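N-hydroxyarylamine O-acetyltransferase (PDB 4DMO) is an active arylamine N-acetyltransferase with a non-canonical catalytic triad, and probably also transfers acetyl groups to the oxygen of N-hydroxyarylamines. Local coordinates at residues H90-T95 / A112-H117; L121-V126 / Y186-E191; L132-V137 / I144-G149; N162-M167 / W182-A187. One frame throughout, in Å; residues are numbered along the deposited sequence.

Overall arrangement
Interactions 1, 2 and 4 lie in the buried part of one curved antiparallel sheet, whereas interaction 3 is only partly buried. Interactions 1 and 4 pair neighbouring strands through backbone bonds, the first in regular register within a hairpin, the second with a beta bulge and a ligand pocket at one end. Interaction 2 instead spans the sheet's concave side with side chains, a carboxylate, a phenol and apolar tips, joining strand 120-124, which pairs with 103-117 of interaction 1, to strand 183-188, which it shares with interaction 4. Interaction 3, nested in the loop closed by interaction 2, relies on hydroxyls, a water and a single isoleucine.

Interaction 1 (H90-T95 / A112-H117)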
loop_
_atom_site.group_PDB
_atom_site.type_symbol
_atom_site.label_atom_id
_atom_site.label_comp_id
_atom_site.label_asym_id
_atom_site.label_seq_id
_atom_site.Cartn_x
_atom_site.Cartn_y
_atom_site.Cartn_z
ATOM N N HIS A 90 9.633 -1.139 -11.780
ATOM C CA HIS A 90 9.290 0.205 -12.235
ATOM C C HIS A 90 8.060 0.721 -11.480
ATOM O O HIS A 90 7.204 -0.044 -11.088
ATOM C CB HIS A 90 9.012 0.181 -13.744
ATOM C CG HIS A 90 10.052 -0.569 -14.531
ATOM N ND1 HIS A 90 11.199 0.029 -15.017
ATOM C CD2 HIS A 90 10.115 -1.869 -14.920
ATOM C CE1 HIS A 90 11.927 -0.872 -15.655
ATOM N NE2 HIS A 90 11.294 -2.033 -15.609
ATOM N N LEU A 91 7.976 2.025 -11.299
ATOM C CA LEU A 91 6.805 2.636 -10.724
ATOM C C LEU A 91 5.833 2.974 -11.849
ATOM O O LEU A 91 6.232 3.239 -12.989
ATOM C CB LEU A 91 7.176 3.914 -9.973
ATOM C CG LEU A 91 7.925 3.768 -8.656
ATOM C CD1 LEU A 91 8.183 5.118 -8.043
ATOM C CD2 LEU A 91 7.119 2.910 -7.712
ATOM N N VAL A 92 4.551 2.940 -11.514
ATOM C CA VAL A 92 3.509 3.367 -12.421
ATOM C C VAL A 92 2.544 4.251 -11.666
ATOM O O VAL A 92 2.439 4.189 -10.421
ATOM C CB VAL A 92 2.747 2.174 -13.023
ATOM C CG1 VAL A 92 3.694 1.336 -13.878
ATOM C CG2 VAL A 92 2.125 1.345 -11.938
ATOM N N SER A 93 1.833 5.065 -12.440
ATOM C CA SER A 93 0.888 6.025 -11.915
ATOM C C SER A 93 -0.511 5.626 -12.331
ATOM O O SER A 93 -0.719 5.108 -13.423
ATOM C CB SER A 93 1.222 7.430 -12.444
ATOM O OG SER A 93 0.136 8.330 -12.301
ATOM N N GLY A 94 -1.472 5.918 -11.470
ATOM C CA GLY A 94 -2.851 5.619 -11.750
ATOM C C GLY A 94 -3.789 6.431 -10.898
ATOM O O GLY A 94 -3.377 7.346 -10.191
ATOM N N THR A 95 -5.068 6.082 -10.998
ATOM C CA THR A 95 -6.109 6.754 -10.290
ATOM C C THR A 95 -7.059 5.718 -9.727
ATOM O O THR A 95 -7.502 4.822 -10.444
ATOM C CB THR A 95 -6.895 7.695 -11.229
ATOM O OG1 THR A 95 -6.010 8.645 -11.841
ATOM C CG2 THR A 95 -7.994 8.427 -10.453
ATOM N N ALA A 112 2.068 2.676 -7.844
ATOM C CA ALA A 112 2.267 1.240 -7.636
ATOM C C ALA A 112 3.537 0.811 -8.343
ATOM O O ALA A 112 4.214 1.615 -9.000
ATOM C CB ALA A 112 1.080 0.444 -8.153
ATOM N N THR A 113 3.847 -0.468 -8.215
ATOM C CA THR A 113 5.091 -1.026 -8.695
ATOM C C THR A 113 4.835 -2.147 -9.694
ATOM O O THR A 113 3.966 -2.984 -9.468
ATOM C CB THR A 113 5.867 -1.625 -7.505
ATOM O OG1 THR A 113 6.082 -0.629 -6.500
ATOM C CG2 THR A 113 7.203 -2.172 -7.949
ATOM N N VAL A 114 5.572 -2.190 -10.795
ATOM C CA VAL A 114 5.489 -3.353 -11.681
ATOM C C VAL A 114 6.854 -4.044 -11.739
ATOM O O VAL A 114 7.918 -3.398 -11.706
ATOM C CB VAL A 114 5.005 -3.013 -13.096
ATOM C CG1 VAL A 114 3.608 -2.389 -13.045
ATOM C CG2 VAL A 114 5.990 -2.101 -13.754
ATOM N N LEU A 115 6.793 -5.365 -11.754
ATOM C CA LEU A 115 7.966 -6.220 -11.694
ATOM C C LEU A 115 7.999 -7.163 -12.914
ATOM O O LEU A 115 6.989 -7.754 -13.293
ATOM C CB LEU A 115 7.953 -7.048 -10.406
ATOM C CG LEU A 115 9.026 -8.153 -10.396
ATOM C CD1 LEU A 115 10.405 -7.562 -10.421
ATOM C CD2 LEU A 115 8.890 -9.074 -9.200
ATOM N N THR A 116 9.181 -7.294 -13.496
ATOM C CA THR A 116 9.431 -8.190 -14.601
ATOM C C THR A 116 10.190 -9.410 -14.129
ATOM O O THR A 116 11.315 -9.307 -13.647
ATOM C CB THR A 116 10.275 -7.495 -15.654
ATOM O OG1 THR A 116 9.568 -6.351 -16.134
ATOM C CG2 THR A 116 10.572 -8.411 -16.805
ATOM N N HIS A 117 9.573 -10.570 -14.295
ATOM C CA HIS A 117 10.224 -11.826 -14.010
ATOM C C HIS A 117 10.019 -12.797 -15.173
ATOM O O HIS A 117 8.891 -13.002 -15.625
ATOM C CB HIS A 117 9.646 -12.433 -12.743
ATOM C CG HIS A 117 10.259 -13.746 -12.370
ATOM N ND1 HIS A 117 11.582 -13.869 -11.996
ATOM C CD2 HIS A 117 9.730 -14.990 -12.296
ATOM C CE1 HIS A 117 11.843 -15.134 -11.717
ATOM N NE2 HIS A 117 10.735 -15.834 -11.887
#
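Val114 N donates to His90 O over 2.7 Å, the shortest of four backbone bonds between these antiparallel strands, and His90 N returns the link to Val114 O. Val92 and Ala112 form the next hydrogen-bonded pair, with Val92 N 2.9 Å from Ala112 O and Ala112 N bonded to Val92 O. Between the two lies the non-hydrogen-bonded pair Leu91 and Thr113, where CA-H groups add to the pairing: Thr113 CA sits 3.3 Å from His90 O, and Leu91 CA makes a like contact with Ala112 O. On the face that carries His90, Val92, Ala112 and Val114, the two valines cross at about a right angle. Each has CG1 anti to its carbonyl carbon (chi1 -64° and -60°), which brings Val92 CG1 to 3.8 Å from Val114 CG1. Val92 CG2 packs on Ala112 CB at 4.0 Å, and Val114 CG2 rests on His90 CB. On the other face Leu91 CD2 reaches back to within 3.4 Å of Ala112 O. These strands form the hairpin 88-98/103-117. Tyr79 of helix 71-84 covers Leu91 and Thr113, while backbone bonds from Thr113 to Ile124 and from Thr95 to Ala187 continue the sheet on its two sides.

Interaction 2 (L121-V126 / Y186-E191)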
loop_
_atom_site.group_PDB
_atom_site.type_symbol
_atom_site.label_atom_id
_atom_site.label_comp_id
_atom_site.label_asym_id
_atom_site.label_seq_id
_atom_site.Cartn_x
_atom_site.Cartn_y
_atom_site.Cartn_z
ATOM N N LEU A 121 5.089 -9.757 -16.799
ATOM C CA LEU A 121 4.859 -8.590 -15.973
ATOM C C LEU A 121 3.973 -8.962 -14.809
ATOM O O LEU A 121 3.025 -9.740 -14.977
ATOM C CB LEU A 121 4.214 -7.470 -16.787
ATOM C CG LEU A 121 5.120 -6.395 -17.390
ATOM C CD1 LEU A 121 4.323 -5.092 -17.562
ATOM C CD2 LEU A 121 6.373 -6.122 -16.561
ATOM N N TYR A 122 4.322 -8.416 -13.636
ATOM C CA TYR A 122 3.519 -8.546 -12.425
ATOM C C TYR A 122 3.358 -7.190 -11.784
ATOM O O TYR A 122 4.298 -6.411 -11.729
ATOM C CB TYR A 122 4.170 -9.510 -11.425
ATOM C CG TYR A 122 4.348 -10.909 -11.974
ATOM C CD1 TYR A 122 5.385 -11.199 -12.827
ATOM C CD2 TYR A 122 3.463 -11.926 -11.639
ATOM C CE1 TYR A 122 5.545 -12.444 -13.353
ATOM C CE2 TYR A 122 3.606 -13.192 -12.165
ATOM C CZ TYR A 122 4.661 -13.446 -13.018
ATOM O OH TYR A 122 4.834 -14.702 -13.542
ATOM N N LEU A 123 2.150 -6.920 -11.311
ATOM C CA LEU A 123 1.870 -5.752 -10.489
ATOM C C LEU A 123 2.188 -6.105 -9.043
ATOM O O LEU A 123 1.639 -7.067 -8.491
ATOM C CB LEU A 123 0.406 -5.390 -10.601
ATOM C CG LEU A 123 -0.178 -4.232 -9.804
ATOM C CD1 LEU A 123 0.278 -2.883 -10.359
ATOM C CD2 LEU A 123 -1.681 -4.361 -9.852
ATOM N N ILE A 124 3.075 -5.326 -8.432
ATOM C CA ILE A 124 3.357 -5.460 -7.005
ATOM C C ILE A 124 2.599 -4.384 -6.192
ATOM O O ILE A 124 2.933 -3.194 -6.235
ATOM C CB ILE A 124 4.876 -5.353 -6.756
ATOM C CG1 ILE A 124 5.622 -6.313 -7.702
ATOM C CG2 ILE A 124 5.202 -5.592 -5.281
ATOM C CD1 ILE A 124 5.155 -7.802 -7.633
ATOM N N GLU A 125 1.581 -4.818 -5.459
ATOM C CA GLU A 125 0.688 -3.889 -4.773
ATOM C C GLU A 125 0.662 -4.141 -3.280
ATOM O O GLU A 125 0.066 -5.112 -2.797
ATOM C CB GLU A 125 -0.739 -3.965 -5.344
ATOM C CG GLU A 125 -1.719 -3.003 -4.713
ATOM C CD GLU A 125 -1.248 -1.561 -4.808
ATOM O OE1 GLU A 125 -1.246 -1.009 -5.936
ATOM O OE2 GLU A 125 -0.912 -0.978 -3.746
ATOM N N VAL A 126 1.286 -3.214 -2.547
ATOM C CA VAL A 126 1.353 -3.293 -1.092
ATOM C C VAL A 126 0.780 -2.044 -0.386
ATOM O O VAL A 126 0.834 -1.948 0.852
ATOM C CB VAL A 126 2.803 -3.540 -0.633
ATOM C CG1 VAL A 126 3.292 -4.832 -1.247
ATOM C CG2 VAL A 126 3.692 -2.379 -1.041
ATOM N N TYR A 186 -8.357 0.236 -9.167
ATOM C CA TYR A 186 -7.848 1.413 -9.829
ATOM C C TYR A 186 -7.431 1.136 -11.268
ATOM O O TYR A 186 -7.207 -0.017 -11.682
ATOM C CB TYR A 186 -6.691 2.024 -9.047
ATOM C CG TYR A 186 -5.520 1.090 -8.868
ATOM C CD1 TYR A 186 -5.329 0.392 -7.672
ATOM C CD2 TYR A 186 -4.590 0.931 -9.881
ATOM C CE1 TYR A 186 -4.256 -0.451 -7.517
ATOM C CE2 TYR A 186 -3.507 0.099 -9.726
ATOM C CZ TYR A 186 -3.340 -0.586 -8.548
ATOM O OH TYR A 186 -2.263 -1.431 -8.403
ATOM N N ALA A 187 -7.391 2.236 -12.018
ATOM C CA ALA A 187 -6.870 2.258 -13.355
ATOM C C ALA A 187 -5.468 2.832 -13.290
ATOM O O ALA A 187 -5.190 3.734 -12.482
ATOM C CB ALA A 187 -7.773 3.132 -14.246
ATOM N N PHE A 188 -4.580 2.322 -14.135
ATOM C CA PHE A 188 -3.222 2.855 -14.223
ATOM C C PHE A 188 -2.691 2.781 -15.647
ATOM O O PHE A 188 -3.223 2.044 -16.459
ATOM C CB PHE A 188 -2.266 2.107 -13.298
ATOM C CG PHE A 188 -2.090 0.640 -13.643
ATOM C CD1 PHE A 188 -3.027 -0.298 -13.243
ATOM C CD2 PHE A 188 -0.980 0.205 -14.345
ATOM C CE1 PHE A 188 -2.858 -1.647 -13.543
ATOM C CE2 PHE A 188 -0.821 -1.140 -14.659
ATOM C CZ PHE A 188 -1.758 -2.062 -14.245
ATOM N N TYR A 189 -1.654 3.569 -15.923
ATOM C CA TYR A 189 -0.913 3.511 -17.168
ATOM C C TYR A 189 0.341 2.630 -16.972
ATOM O O TYR A 189 1.017 2.732 -15.941
ATOM C CB TYR A 189 -0.497 4.925 -17.588
ATOM C CG TYR A 189 -1.638 5.846 -17.912
ATOM C CD1 TYR A 189 -2.282 5.766 -19.149
ATOM C CD2 TYR A 189 -2.088 6.811 -16.985
ATOM C CE1 TYR A 189 -3.356 6.624 -19.472
ATOM C CE2 TYR A 189 -3.173 7.691 -17.303
ATOM C CZ TYR A 189 -3.791 7.568 -18.558
ATOM O OH TYR A 189 -4.845 8.381 -18.918
ATOM N N ILE A 190 0.638 1.757 -17.938
ATOM C CA ILE A 190 1.796 0.852 -17.844
ATOM C C ILE A 190 3.115 1.607 -18.012
ATOM O O ILE A 190 4.180 1.115 -17.642
ATOM C CB ILE A 190 1.714 -0.297 -18.902
ATOM C CG1 ILE A 190 2.743 -1.398 -18.611
ATOM C CG2 ILE A 190 1.926 0.259 -20.313
ATOM C CD1 ILE A 190 2.694 -1.948 -17.188
ATOM N N GLU A 191 3.023 2.801 -18.588
ATOM C CA GLU A 191 4.167 3.688 -18.806
ATOM C C GLU A 191 4.886 4.053 -17.487
ATOM O O GLU A 191 4.274 4.493 -16.514
ATOM C CB GLU A 191 3.708 4.958 -19.540
ATOM C CG GLU A 191 3.374 4.764 -21.061
ATOM C CD GLU A 191 2.008 4.107 -21.362
ATOM O OE1 GLU A 191 1.099 4.102 -20.496
ATOM O OE2 GLU A 191 1.852 3.583 -22.481
#
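Glu125 OE1 is hydrogen-bonded to His110, consistent with Glu125 being the acid of the Cys-His-Glu catalytic triad, and the same carboxylate meets Tyr186 across the concave side of the curved sheet. The phenol Tyr186 OH gives a weak hydrogen bond to Glu125 OE1 over 2.7 Å, with the carboxylate and ring planes 78° apart. Glu125 leaves its backbone with CG anti to N (chi1 -178°) and then bends at chi2 (56°), which turns the carboxylate back to the phenol. OE1 is thus shared between His110 and the tyrosine, while OE2 is held by Gly127 N and Asn75 ND2, so four groups help fix the carboxylate's orientation. Beside this polar meeting Leu123 straddles the hydroxyl, its CD2 at 3.3 Å and its CD1 at 3.5 Å from Tyr186 OH, and the same CD1 lies loosely by Phe188 CZ at 4.5 Å. Farther along, Leu121 and Ile190 reach toward each other tip to tip, with Leu121 CD1 3.6 Å from Ile190 CD1. The main chains stay well apart, since strands 103-117 and 88-98 lie between 120-124 and 183-188 in the sheet. Leu165 of strand 163-168 also touches Leu123, and Asn75 comes from helix 71-84.

Interaction 3 (L132-V137 / I144-G149); sequences LPLAPV and IHSATG
Thr148 carries OG1 between its own backbone N and carbonyl carbon (chi1 71°), a rotation that delivers the hydroxyl to Leu132 O. The resulting hydrogen bond, Thr148 OG1 to Leu132 O, is 2.6 Å long and approaches from above the carbonyl plane. Ser146 adds a second donor: its chi1 of 108° sends OG to the same acceptor, with Ser146 OG 3.1 Å from Leu132 O and in the carbonyl plane. The serine oxygen also accepts from Thr148 N at 2.8 Å, an ST turn set within the type I beta turn from Ser146 to Gly149, so the turn fixes the serine hydroxyl from its own backbone. Thr148 OG1 has its second partner in Tyr151 OH of strand 149-158. One residue on, Pro133 O is joined to His145 O by a water that donates to both, 2.9 Å from Pro133 O. Ile144 supplies the apolar half. Its CG2 packs against Ala135 CB at 4.2 Å and beside Pro133 CB, while CG1 lies 3.4 Å from Pro136 O and near Val137 CG2. Ala35 of helix 27-37 touches Leu132. Pro133 and Pro136 have no N-H to give, consistent with a contact made through carbonyls: hydroxyls and a water, in place of strand pairing, satisfy Leu132 O and Pro133 O and fasten this irregular segment to strand 144-146 and the turn that follows it.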
loop_
_atom_site.group_PDB
_atom_site.type_symbol
_atom_site.label_atom_id
_atom_site.label_comp_id
_atom_site.label_asym_id
_atom_site.label_seq_id
_atom_site.Cartn_x
_atom_site.Cartn_y
_atom_site.Cartn_z
ATOM N N LEU A 132 -5.315 -5.720 -0.302
ATOM C CA LEU A 132 -3.990 -6.162 -0.685
ATOM C C LEU A 132 -3.998 -7.578 -1.244
ATOM O O LEU A 132 -4.494 -8.503 -0.615
ATOM C CB LEU A 132 -3.047 -6.073 0.526
ATOM C CG LEU A 132 -2.854 -4.668 1.161
ATOM C CD1 LEU A 132 -1.993 -4.731 2.448
ATOM C CD2 LEU A 132 -2.233 -3.648 0.147
ATOM N N PRO A 133 -3.391 -7.759 -2.417
ATOM C CA PRO A 133 -3.331 -9.097 -3.012
ATOM C C PRO A 133 -2.415 -10.058 -2.233
ATOM O O PRO A 133 -2.565 -11.261 -2.392
ATOM C CB PRO A 133 -2.779 -8.834 -4.423
ATOM C CG PRO A 133 -2.984 -7.377 -4.679
ATOM C CD PRO A 133 -2.836 -6.730 -3.316
ATOM N N LEU A 134 -1.492 -9.531 -1.425
ATOM C CA LEU A 134 -0.523 -10.336 -0.657
ATOM C C LEU A 134 0.336 -11.242 -1.538
ATOM O O LEU A 134 0.967 -12.197 -1.072
ATOM C CB LEU A 134 -1.232 -11.154 0.411
ATOM C CG LEU A 134 -2.070 -10.236 1.295
ATOM C CD1 LEU A 134 -2.816 -11.070 2.276
ATOM C CD2 LEU A 134 -1.225 -9.234 2.019
ATOM N N ALA A 135 0.366 -10.923 -2.820
ATOM C CA ALA A 135 1.239 -11.611 -3.753
ATOM C C ALA A 135 1.276 -10.816 -5.052
ATOM O O ALA A 135 0.421 -9.960 -5.273
ATOM C CB ALA A 135 0.733 -13.029 -3.991
ATOM N N PRO A 136 2.275 -11.069 -5.904
ATOM C CA PRO A 136 2.287 -10.457 -7.235
ATOM C C PRO A 136 1.030 -10.794 -8.054
ATOM O O PRO A 136 0.497 -11.891 -7.980
ATOM C CB PRO A 136 3.537 -11.073 -7.895
ATOM C CG PRO A 136 4.394 -11.470 -6.773
ATOM C CD PRO A 136 3.444 -11.942 -5.704
ATOM N N VAL A 137 0.544 -9.817 -8.805
ATOM C CA VAL A 137 -0.597 -10.036 -9.665
ATOM C C VAL A 137 -0.092 -10.060 -11.109
ATOM O O VAL A 137 0.416 -9.051 -11.631
ATOM C CB VAL A 137 -1.670 -8.924 -9.510
ATOM C CG1 VAL A 137 -2.907 -9.274 -10.380
ATOM C CG2 VAL A 137 -2.054 -8.742 -8.042
ATOM N N ILE A 144 -5.632 -13.722 -8.472
ATOM C CA ILE A 144 -4.902 -13.943 -7.234
ATOM C C ILE A 144 -5.893 -13.946 -6.076
ATOM O O ILE A 144 -6.693 -13.021 -5.916
ATOM C CB ILE A 144 -3.788 -12.883 -7.024
ATOM C CG1 ILE A 144 -2.700 -13.021 -8.105
ATOM C CG2 ILE A 144 -3.159 -13.018 -5.631
ATOM C CD1 ILE A 144 -1.978 -14.322 -8.104
ATOM N N HIS A 145 -5.862 -15.029 -5.305
ATOM C CA HIS A 145 -6.760 -15.211 -4.168
ATOM C C HIS A 145 -6.029 -14.908 -2.855
ATOM O O HIS A 145 -5.025 -15.524 -2.546
ATOM C CB HIS A 145 -7.285 -16.653 -4.129
ATOM C CG HIS A 145 -7.833 -17.141 -5.439
ATOM N ND1 HIS A 145 -9.182 -17.162 -5.718
ATOM C CD2 HIS A 145 -7.209 -17.626 -6.543
ATOM C CE1 HIS A 145 -9.370 -17.641 -6.939
ATOM N NE2 HIS A 145 -8.189 -17.929 -7.460
ATOM N N SER A 146 -6.554 -13.973 -2.078
ATOM C CA SER A 146 -5.937 -13.615 -0.816
ATOM C C SER A 146 -7.036 -13.505 0.217
ATOM O O SER A 146 -8.211 -13.529 -0.133
ATOM C CB SER A 146 -5.189 -12.289 -0.972
ATOM O OG SER A 146 -5.856 -11.231 -0.292
ATOM N N ALA A 147 -6.667 -13.397 1.490
ATOM C CA ALA A 147 -7.658 -13.192 2.546
ATOM C C ALA A 147 -8.388 -11.839 2.447
ATOM O O ALA A 147 -9.417 -11.619 3.128
ATOM C CB ALA A 147 -7.003 -13.319 3.891
ATOM N N THR A 148 -7.860 -10.900 1.654
ATOM C CA THR A 148 -8.556 -9.609 1.528
ATOM C C THR A 148 -9.551 -9.605 0.351
ATOM O O THR A 148 -10.381 -8.709 0.245
ATOM C CB THR A 148 -7.580 -8.437 1.369
ATOM O OG1 THR A 148 -6.956 -8.484 0.076
ATOM C CG2 THR A 148 -6.521 -8.488 2.462
ATOM N N GLY A 149 -9.481 -10.609 -0.519
ATOM C CA GLY A 149 -10.389 -10.665 -1.650
ATOM C C GLY A 149 -9.716 -11.222 -2.865
ATOM O O GLY A 149 -8.605 -11.746 -2.757
HETATM O O HOH W 1 -2.163 -14.136 -2.351
#

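Interaction 4 (N162-M167 / W182-A187). With KH2 (3-(1-methylpiperidinium-1-yl)propane-1-sulfonate), chain C.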
loop_
_atom_site.group_PDB
_atom_site.type_symbol
_atom_site.label_atom_id
_atom_site.label_comp_id
_atom_site.label_asym_id
_atom_site.label_seq_id
_atom_site.Cartn_x
_atom_site.Cartn_y
_atom_site.Cartn_z
ATOM N N ASN A 162 -4.470 2.638 -19.042
ATOM C CA ASN A 162 -4.668 1.639 -20.073
ATOM C C ASN A 162 -4.690 0.230 -19.508
ATOM O O ASN A 162 -4.783 -0.727 -20.274
ATOM C CB ASN A 162 -3.621 1.752 -21.180
ATOM C CG ASN A 162 -2.249 2.029 -20.664
ATOM O OD1 ASN A 162 -1.770 1.386 -19.726
ATOM N ND2 ASN A 162 -1.604 3.022 -21.257
ATOM N N TYR A 163 -4.615 0.108 -18.179
ATOM C CA TYR A 163 -4.823 -1.175 -17.495
ATOM C C TYR A 163 -5.678 -0.943 -16.262
ATOM O O TYR A 163 -5.914 0.187 -15.843
ATOM C CB TYR A 163 -3.505 -1.811 -17.065
ATOM C CG TYR A 163 -2.725 -2.479 -18.174
ATOM C CD1 TYR A 163 -2.870 -3.839 -18.408
ATOM C CD2 TYR A 163 -1.838 -1.769 -18.967
ATOM C CE1 TYR A 163 -2.171 -4.467 -19.396
ATOM C CE2 TYR A 163 -1.118 -2.391 -19.962
ATOM C CZ TYR A 163 -1.291 -3.754 -20.171
ATOM O OH TYR A 163 -0.606 -4.434 -21.166
ATOM N N ILE A 164 -6.164 -2.019 -15.685
ATOM C CA ILE A 164 -6.988 -1.905 -14.504
ATOM C C ILE A 164 -6.677 -3.035 -13.559
ATOM O O ILE A 164 -6.286 -4.135 -13.980
ATOM C CB ILE A 164 -8.511 -1.926 -14.806
ATOM C CG1 ILE A 164 -8.960 -3.300 -15.319
ATOM C CG2 ILE A 164 -8.894 -0.816 -15.788
ATOM C CD1 ILE A 164 -10.504 -3.370 -15.588
ATOM N N LEU A 165 -6.843 -2.730 -12.273
ATOM C CA LEU A 165 -6.839 -3.735 -11.232
ATOM C C LEU A 165 -8.249 -3.892 -10.725
ATOM O O LEU A 165 -8.835 -2.955 -10.154
ATOM C CB LEU A 165 -5.930 -3.335 -10.082
ATOM C CG LEU A 165 -5.953 -4.434 -9.038
ATOM C CD1 LEU A 165 -5.200 -5.634 -9.549
ATOM C CD2 LEU A 165 -5.404 -3.965 -7.710
ATOM N N GLU A 166 -8.797 -5.076 -10.965
ATOM C CA GLU A 166 -10.132 -5.413 -10.552
ATOM C C GLU A 166 -10.072 -6.299 -9.331
ATOM O O GLU A 166 -9.107 -6.997 -9.096
ATOM C CB GLU A 166 -10.847 -6.178 -11.672
ATOM C CG GLU A 166 -11.684 -5.327 -12.589
ATOM C CD GLU A 166 -12.205 -6.122 -13.757
ATOM O OE1 GLU A 166 -11.514 -7.082 -14.159
ATOM O OE2 GLU A 166 -13.309 -5.812 -14.252
ATOM N N MET A 167 -11.136 -6.289 -8.563
ATOM C CA MET A 167 -11.158 -7.056 -7.344
ATOM C C MET A 167 -12.571 -7.412 -6.892
ATOM O O MET A 167 -13.569 -6.753 -7.250
ATOM C CB MET A 167 -10.494 -6.260 -6.225
ATOM C CG MET A 167 -11.326 -5.062 -5.753
ATOM S SD MET A 167 -10.430 -3.889 -4.697
ATOM C CE MET A 167 -11.671 -2.617 -4.394
ATOM N N TRP A 182 -16.794 -8.617 -9.627
ATOM C CA TRP A 182 -15.629 -7.866 -9.984
ATOM C C TRP A 182 -15.921 -6.372 -10.054
ATOM O O TRP A 182 -16.897 -5.936 -10.640
ATOM C CB TRP A 182 -15.105 -8.368 -11.308
ATOM C CG TRP A 182 -14.489 -9.698 -11.196
ATOM C CD1 TRP A 182 -14.995 -10.869 -11.668
ATOM C CD2 TRP A 182 -13.250 -10.026 -10.571
ATOM N NE1 TRP A 182 -14.147 -11.900 -11.387
ATOM C CE2 TRP A 182 -13.046 -11.399 -10.698
ATOM C CE3 TRP A 182 -12.263 -9.271 -9.906
ATOM C CZ2 TRP A 182 -11.943 -12.063 -10.201
ATOM C CZ3 TRP A 182 -11.155 -9.912 -9.423
ATOM C CH2 TRP A 182 -10.995 -11.294 -9.572
ATOM N N THR A 183 -15.088 -5.587 -9.396
ATOM C CA THR A 183 -15.236 -4.139 -9.429
ATOM C C THR A 183 -13.858 -3.485 -9.579
ATOM O O THR A 183 -12.835 -4.039 -9.157
ATOM C CB THR A 183 -16.000 -3.638 -8.186
ATOM O OG1 THR A 183 -15.482 -4.267 -7.013
ATOM C CG2 THR A 183 -17.468 -4.036 -8.287
ATOM N N LEU A 184 -13.843 -2.337 -10.252
ATOM C CA LEU A 184 -12.637 -1.606 -10.528
ATOM C C LEU A 184 -12.024 -1.071 -9.240
ATOM O O LEU A 184 -12.712 -0.400 -8.467
ATOM C CB LEU A 184 -12.955 -0.454 -11.465
ATOM C CG LEU A 184 -11.780 0.450 -11.818
ATOM C CD1 LEU A 184 -10.644 -0.358 -12.391
ATOM C CD2 LEU A 184 -12.225 1.552 -12.803
ATOM N N GLY A 185 -10.742 -1.401 -9.016
ATOM C CA GLY A 185 -9.989 -0.911 -7.866
ATOM C C GLY A 185 -9.310 0.372 -8.268
ATOM O O GLY A 185 -9.651 1.468 -7.821
ATOM N N TYR A 186 -8.357 0.236 -9.167
ATOM C CA TYR A 186 -7.848 1.413 -9.829
ATOM C C TYR A 186 -7.431 1.136 -11.268
ATOM O O TYR A 186 -7.207 -0.017 -11.682
ATOM C CB TYR A 186 -6.691 2.024 -9.047
ATOM C CG TYR A 186 -5.520 1.090 -8.868
ATOM C CD1 TYR A 186 -5.329 0.392 -7.672
ATOM C CD2 TYR A 186 -4.590 0.931 -9.881
ATOM C CE1 TYR A 186 -4.256 -0.451 -7.517
ATOM C CE2 TYR A 186 -3.507 0.099 -9.726
ATOM C CZ TYR A 186 -3.340 -0.586 -8.548
ATOM O OH TYR A 186 -2.263 -1.431 -8.403
ATOM N N ALA A 187 -7.391 2.236 -12.018
ATOM C CA ALA A 187 -6.870 2.258 -13.355
ATOM C C ALA A 187 -5.468 2.832 -13.290
ATOM O O ALA A 187 -5.190 3.734 -12.482
ATOM C CB ALA A 187 -7.773 3.132 -14.246
HETATM S S KH2 C . -17.468 -1.320 -11.472
HETATM C C1 KH2 C . -17.268 0.361 -11.962
HETATM O O1 KH2 C . -17.507 -1.485 -10.039
HETATM N N2 KH2 C . -15.923 2.085 -15.068
HETATM O O2 KH2 C . -16.438 -2.199 -11.979
HETATM C C4 KH2 C . -17.207 0.707 -13.407
HETATM O O4 KH2 C . -18.682 -1.927 -11.977
HETATM C C7 KH2 C . -16.000 1.467 -13.797
HETATM C C11 KH2 C . -15.828 1.101 -16.088
HETATM C C12 KH2 C . -14.535 3.752 -16.248
HETATM C C13 KH2 C . -16.784 4.258 -15.709
HETATM C C14 KH2 C . -15.842 4.126 -16.855
HETATM C C15 KH2 C . -17.091 2.864 -15.286
HETATM C C16 KH2 C . -14.756 2.918 -15.040
#
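Trp182, Thr183 and Leu184 belong to the pocket that holds the bound 3-(1-methylpiperidinium-1-yl)propane-1-sulfonate, completed by Tyr97 and Trp104; Thr183 and Leu184 also begin the antiparallel pairing with 163-167. Leu184 N donates to sulfonate oxygen O2 over 3.1 Å. Leu184 has CG anti to its backbone N (chi1 178°) and divides its methyls: CD2 lies 3.6 Å from ligand atom C16, while CD1 meets Ile164 CB at 3.6 Å, the two side chains crossing at about a right angle. Nearby, Met167 O is gripped twice by Thr183, whose N comes to 2.9 Å and whose OG1 comes from the opposite face of the carbonyl plane. Met167 N donates to Thr183 O, completing this hydrogen-bonded pair. Trp182 turns its ring edge to strand 163-167, where Met167 N lies in the indole plane, 3.5 Å from CE3. Toward the other end, Gly185 and Tyr186 both face Leu165 in a classic beta bulge. Leu165 O takes a bond of 2.7 Å from Gly185 N and a weak one from Tyr186 N, and Leu165 N donates to Tyr186 O. Leu165 CB sits over the tyrosine as a CH-pi contact, 4.1 Å from the centroid of the Tyr186 ring and 12° off the normal. Strand 149-158 flanks 163-168, its Arg152 and Arg154 forming salt bridges with Glu166; beyond 183-188 the sheet continues into strand 88-98.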